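Local coordinates for uncharacterized protein (Parabacteroides merdae, PDB 4R7F) that is of unknown function but has three immunoglobulin-like beta-sandwich domains, the first related to plug proteins of the type 9 secretion system, at residues Gln79-Asp84 and Asn105-Phe110. Residues are numbered along the deposited sequence; the frame is centred on the assembly and turned at random.
Sequences QGTTID and NDDVQF
Thr81 meets the turn after Asn105 through its methyl: CG2 lies 3.3 Å from Asp107 OD2, and the two side chains cross at a slant. A chi1 of -46° sets Thr81 OG1 beside the backbone N and CG2 anti to it, which puts the methyl on Asp107, while OG1 lies loosely beside Val108 CG2, 4.2 Å away. This small interface illustrates how a turn shaped by its own polar bonds can be laid against a strand without a hydrogen bond between them, mainly by close contact of a methyl with a carboxylate oxygen. The shaping falls to Asn105. Its OD1 accepts from Asp107 N (2.8 Å) and Val108 N (2.9 Å), which arrive from opposite faces of the amide plane, the first bond making an Asx turn and the second an Asx motif. Asn105 N also bonds Val108 O, while Gln109 NE2 reaches Asn105 O almost straight (3.2 Å, 175°), in the planes of both groups. Asn105 ND2 is anchored to Leu102 O. Across from the turn, the backbones of Gly80 and Thr81 both pair with Tyr55, a G1 beta bulge. Tyr55, on strand 53-60, touches the side chains of Thr81, Asn105 and Val108, and beyond Val108 strand 109-110 pairs antiparallel with strand 75-76.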
ATOM      1  N   GLN A  79      13.914   6.262 -35.554  1.00 49.32           N
ATOM      2  CA  GLN A  79      14.247   4.902 -35.233  1.00 47.86           C
ATOM      3  C   GLN A  79      15.749   4.764 -35.254  1.00 57.48           C
ATOM      4  O   GLN A  79      16.447   5.539 -35.920  1.00 57.74           O
ATOM      5  CB  GLN A  79      13.667   3.949 -36.272  1.00 47.15           C
ATOM      6  CG  GLN A  79      12.148   3.908 -36.330  1.00 51.57           C
ATOM      7  CD  GLN A  79      11.495   3.222 -35.136  1.00 56.05           C
ATOM      8  OE1 GLN A  79      11.900   3.413 -33.978  1.00 42.70           O
ATOM      9  NE2 GLN A  79      10.435   2.457 -35.409  1.00 51.24           N
ATOM     10  N   GLY A  80      16.243   3.763 -34.543  1.00 58.62           N
ATOM     11  CA  GLY A  80      17.661   3.426 -34.593  1.00 52.10           C
ATOM     12  C   GLY A  80      18.546   4.370 -33.803  1.00 45.83           C
ATOM     13  O   GLY A  80      19.691   4.574 -34.149  1.00 53.74           O
ATOM     14  N   THR A  81      18.021   4.921 -32.717  1.00 53.72           N
ATOM     15  CA  THR A  81      18.802   5.797 -31.884  1.00 50.14           C
ATOM     16  C   THR A  81      19.789   5.024 -31.002  1.00 59.50           C
ATOM     17  O   THR A  81      19.482   3.935 -30.509  1.00 61.14           O
ATOM     18  CB  THR A  81      17.892   6.606 -30.970  1.00 52.85           C
ATOM     19  OG1 THR A  81      16.792   7.122 -31.732  1.00 58.85           O
ATOM     20  CG2 THR A  81      18.692   7.711 -30.287  1.00 46.86           C
ATOM     21  N   THR A  82      20.952   5.635 -30.797  1.00 54.08           N
ATOM     22  CA  THR A  82      21.993   5.004 -29.987  0.50 52.65           C
ATOM     23  C   THR A  82      21.706   5.123 -28.480  1.00 52.91           C
ATOM     24  O   THR A  82      21.076   6.057 -27.987  1.00 56.35           O
ATOM     25  CB  THR A  82      23.419   5.512 -30.355  0.50 54.22           C
ATOM     26  OG1 THR A  82      23.644   5.306 -31.750  0.50 46.49           O
ATOM     27  CG2 THR A  82      24.507   4.741 -29.603  0.50 51.52           C
ATOM     28  N   ILE A  83      22.131   4.091 -27.755  1.00 53.06           N
ATOM     29  CA  ILE A  83      22.025   4.075 -26.296  1.00 54.93           C
ATOM     30  C   ILE A  83      23.389   4.510 -25.752  1.00 56.09           C
ATOM     31  O   ILE A  83      24.380   3.763 -25.829  1.00 78.23           O
ATOM     32  CB  ILE A  83      21.590   2.692 -25.777  1.00 48.68           C
ATOM     33  CG1 ILE A  83      20.256   2.303 -26.428  1.00 50.93           C
ATOM     34  CG2 ILE A  83      21.447   2.709 -24.256  1.00 50.37           C
ATOM     35  CD1 ILE A  83      19.720   0.944 -26.005  1.00 53.84           C
ATOM     36  N   ASP A  84      23.420   5.746 -25.249  1.00 69.07           N
ATOM     37  CA  ASP A  84      24.675   6.408 -24.906  0.60 67.72           C
ATOM     38  C   ASP A  84      24.981   6.281 -23.419  1.00 59.67           C
ATOM     39  O   ASP A  84      26.130   6.264 -23.044  1.00 61.17           O
ATOM     40  CB  ASP A  84      24.630   7.896 -25.323  0.60 69.19           C
ATOM     41  CG  ASP A  84      24.593   8.089 -26.838  0.60 67.76           C
ATOM     42  OD1 ASP A  84      25.113   7.213 -27.563  0.60 61.95           O
ATOM     43  OD2 ASP A  84      24.053   9.117 -27.305  0.60 68.51           O
ATOM     44  N   ASN A 105      12.700  10.918 -23.941  1.00 44.00           N
ATOM     45  CA  ASN A 105      13.935  11.637 -23.665  1.00 44.90           C
ATOM     46  C   ASN A 105      14.102  12.753 -24.700  1.00 49.55           C
ATOM     47  O   ASN A 105      13.138  13.102 -25.378  1.00 48.67           O
ATOM     48  CB  ASN A 105      15.113  10.647 -23.630  1.00 40.82           C
ATOM     49  CG  ASN A 105      15.258   9.850 -24.915  1.00 41.99           C
ATOM     50  OD1 ASN A 105      15.098  10.383 -26.004  1.00 46.82           O
ATOM     51  ND2 ASN A 105      15.558   8.564 -24.795  1.00 53.69           N
ATOM     52  N   ASP A 106      15.307  13.316 -24.809  1.00 54.22           N
ATOM     53  CA  ASP A 106      15.577  14.414 -25.763  1.00 64.12           C
ATOM     54  C   ASP A 106      15.480  13.974 -27.235  1.00 52.14           C
ATOM     55  O   ASP A 106      15.231  14.807 -28.100  1.00 44.84           O
ATOM     56  CB  ASP A 106      16.975  15.048 -25.526  1.00 70.12           C
ATOM     57  CG  ASP A 106      16.995  16.063 -24.384  1.00 64.36           C
ATOM     58  OD1 ASP A 106      15.968  16.257 -23.709  1.00 67.35           O
ATOM     59  OD2 ASP A 106      18.059  16.670 -24.151  1.00 85.60           O
ATOM     60  N   ASP A 107      15.691  12.687 -27.511  1.00 48.74           N
ATOM     61  CA  ASP A 107      15.703  12.145 -28.877  1.00 45.74           C
ATOM     62  C   ASP A 107      14.350  11.592 -29.331  1.00 51.04           C
ATOM     63  O   ASP A 107      14.092  11.520 -30.542  1.00 46.73           O
ATOM     64  CB  ASP A 107      16.695  10.972 -28.979  1.00 57.11           C
ATOM     65  CG  ASP A 107      18.148  11.378 -28.737  1.00 70.61           C
ATOM     66  OD1 ASP A 107      18.495  12.582 -28.842  1.00 72.23           O
ATOM     67  OD2 ASP A 107      18.948  10.463 -28.440  1.00 63.12           O
ATOM     68  N   VAL A 108      13.545  11.108 -28.371  1.00 51.87           N
ATOM     69  CA  VAL A 108      12.239  10.497 -28.654  1.00 48.57           C
ATOM     70  C   VAL A 108      11.192  10.908 -27.634  1.00 46.15           C
ATOM     71  O   VAL A 108      11.388  10.777 -26.414  1.00 42.68           O
ATOM     72  CB  VAL A 108      12.287   8.964 -28.688  1.00 59.32           C
ATOM     73  CG1 VAL A 108      10.916   8.408 -29.067  1.00 54.70           C
ATOM     74  CG2 VAL A 108      13.334   8.494 -29.687  1.00 63.10           C
ATOM     75  N   GLN A 109      10.082  11.428 -28.149  1.00 48.49           N
ATOM     76  CA  GLN A 109       8.895  11.684 -27.352  1.00 47.71           C
ATOM     77  C   GLN A 109       7.728  11.006 -28.051  1.00 55.07           C
ATOM     78  O   GLN A 109       7.798  10.719 -29.247  1.00 47.23           O
ATOM     79  CB  GLN A 109       8.623  13.177 -27.203  1.00 51.85           C
ATOM     80  CG  GLN A 109       9.838  14.035 -26.874  1.00 57.80           C
ATOM     81  CD  GLN A 109      10.589  14.471 -28.106  1.00 51.51           C
ATOM     82  OE1 GLN A 109       9.996  14.910 -29.098  1.00 60.02           O
ATOM     83  NE2 GLN A 109      11.910  14.326 -28.066  1.00 48.51           N
ATOM     84  N   PHE A 110       6.670  10.732 -27.292  1.00 46.35           N
ATOM     85  CA  PHE A 110       5.531   9.995 -27.809  1.00 46.61           C
ATOM     86  C   PHE A 110       4.390  10.948 -28.113  1.00 47.34           C
ATOM     87  O   PHE A 110       4.179  11.912 -27.394  1.00 42.36           O
ATOM     88  CB  PHE A 110       5.064   8.960 -26.788  1.00 45.30           C
ATOM     89  CG  PHE A 110       6.154   8.041 -26.322  1.00 38.46           C
ATOM     90  CD1 PHE A 110       6.700   7.124 -27.176  1.00 37.80           C
ATOM     91  CD2 PHE A 110       6.628   8.108 -25.024  1.00 38.17           C
ATOM     92  CE1 PHE A 110       7.714   6.291 -26.759  1.00 41.49           C
ATOM     93  CE2 PHE A 110       7.618   7.261 -24.595  1.00 39.52           C
ATOM     94  CZ  PHE A 110       8.171   6.359 -25.470  1.00 38.05           C
TER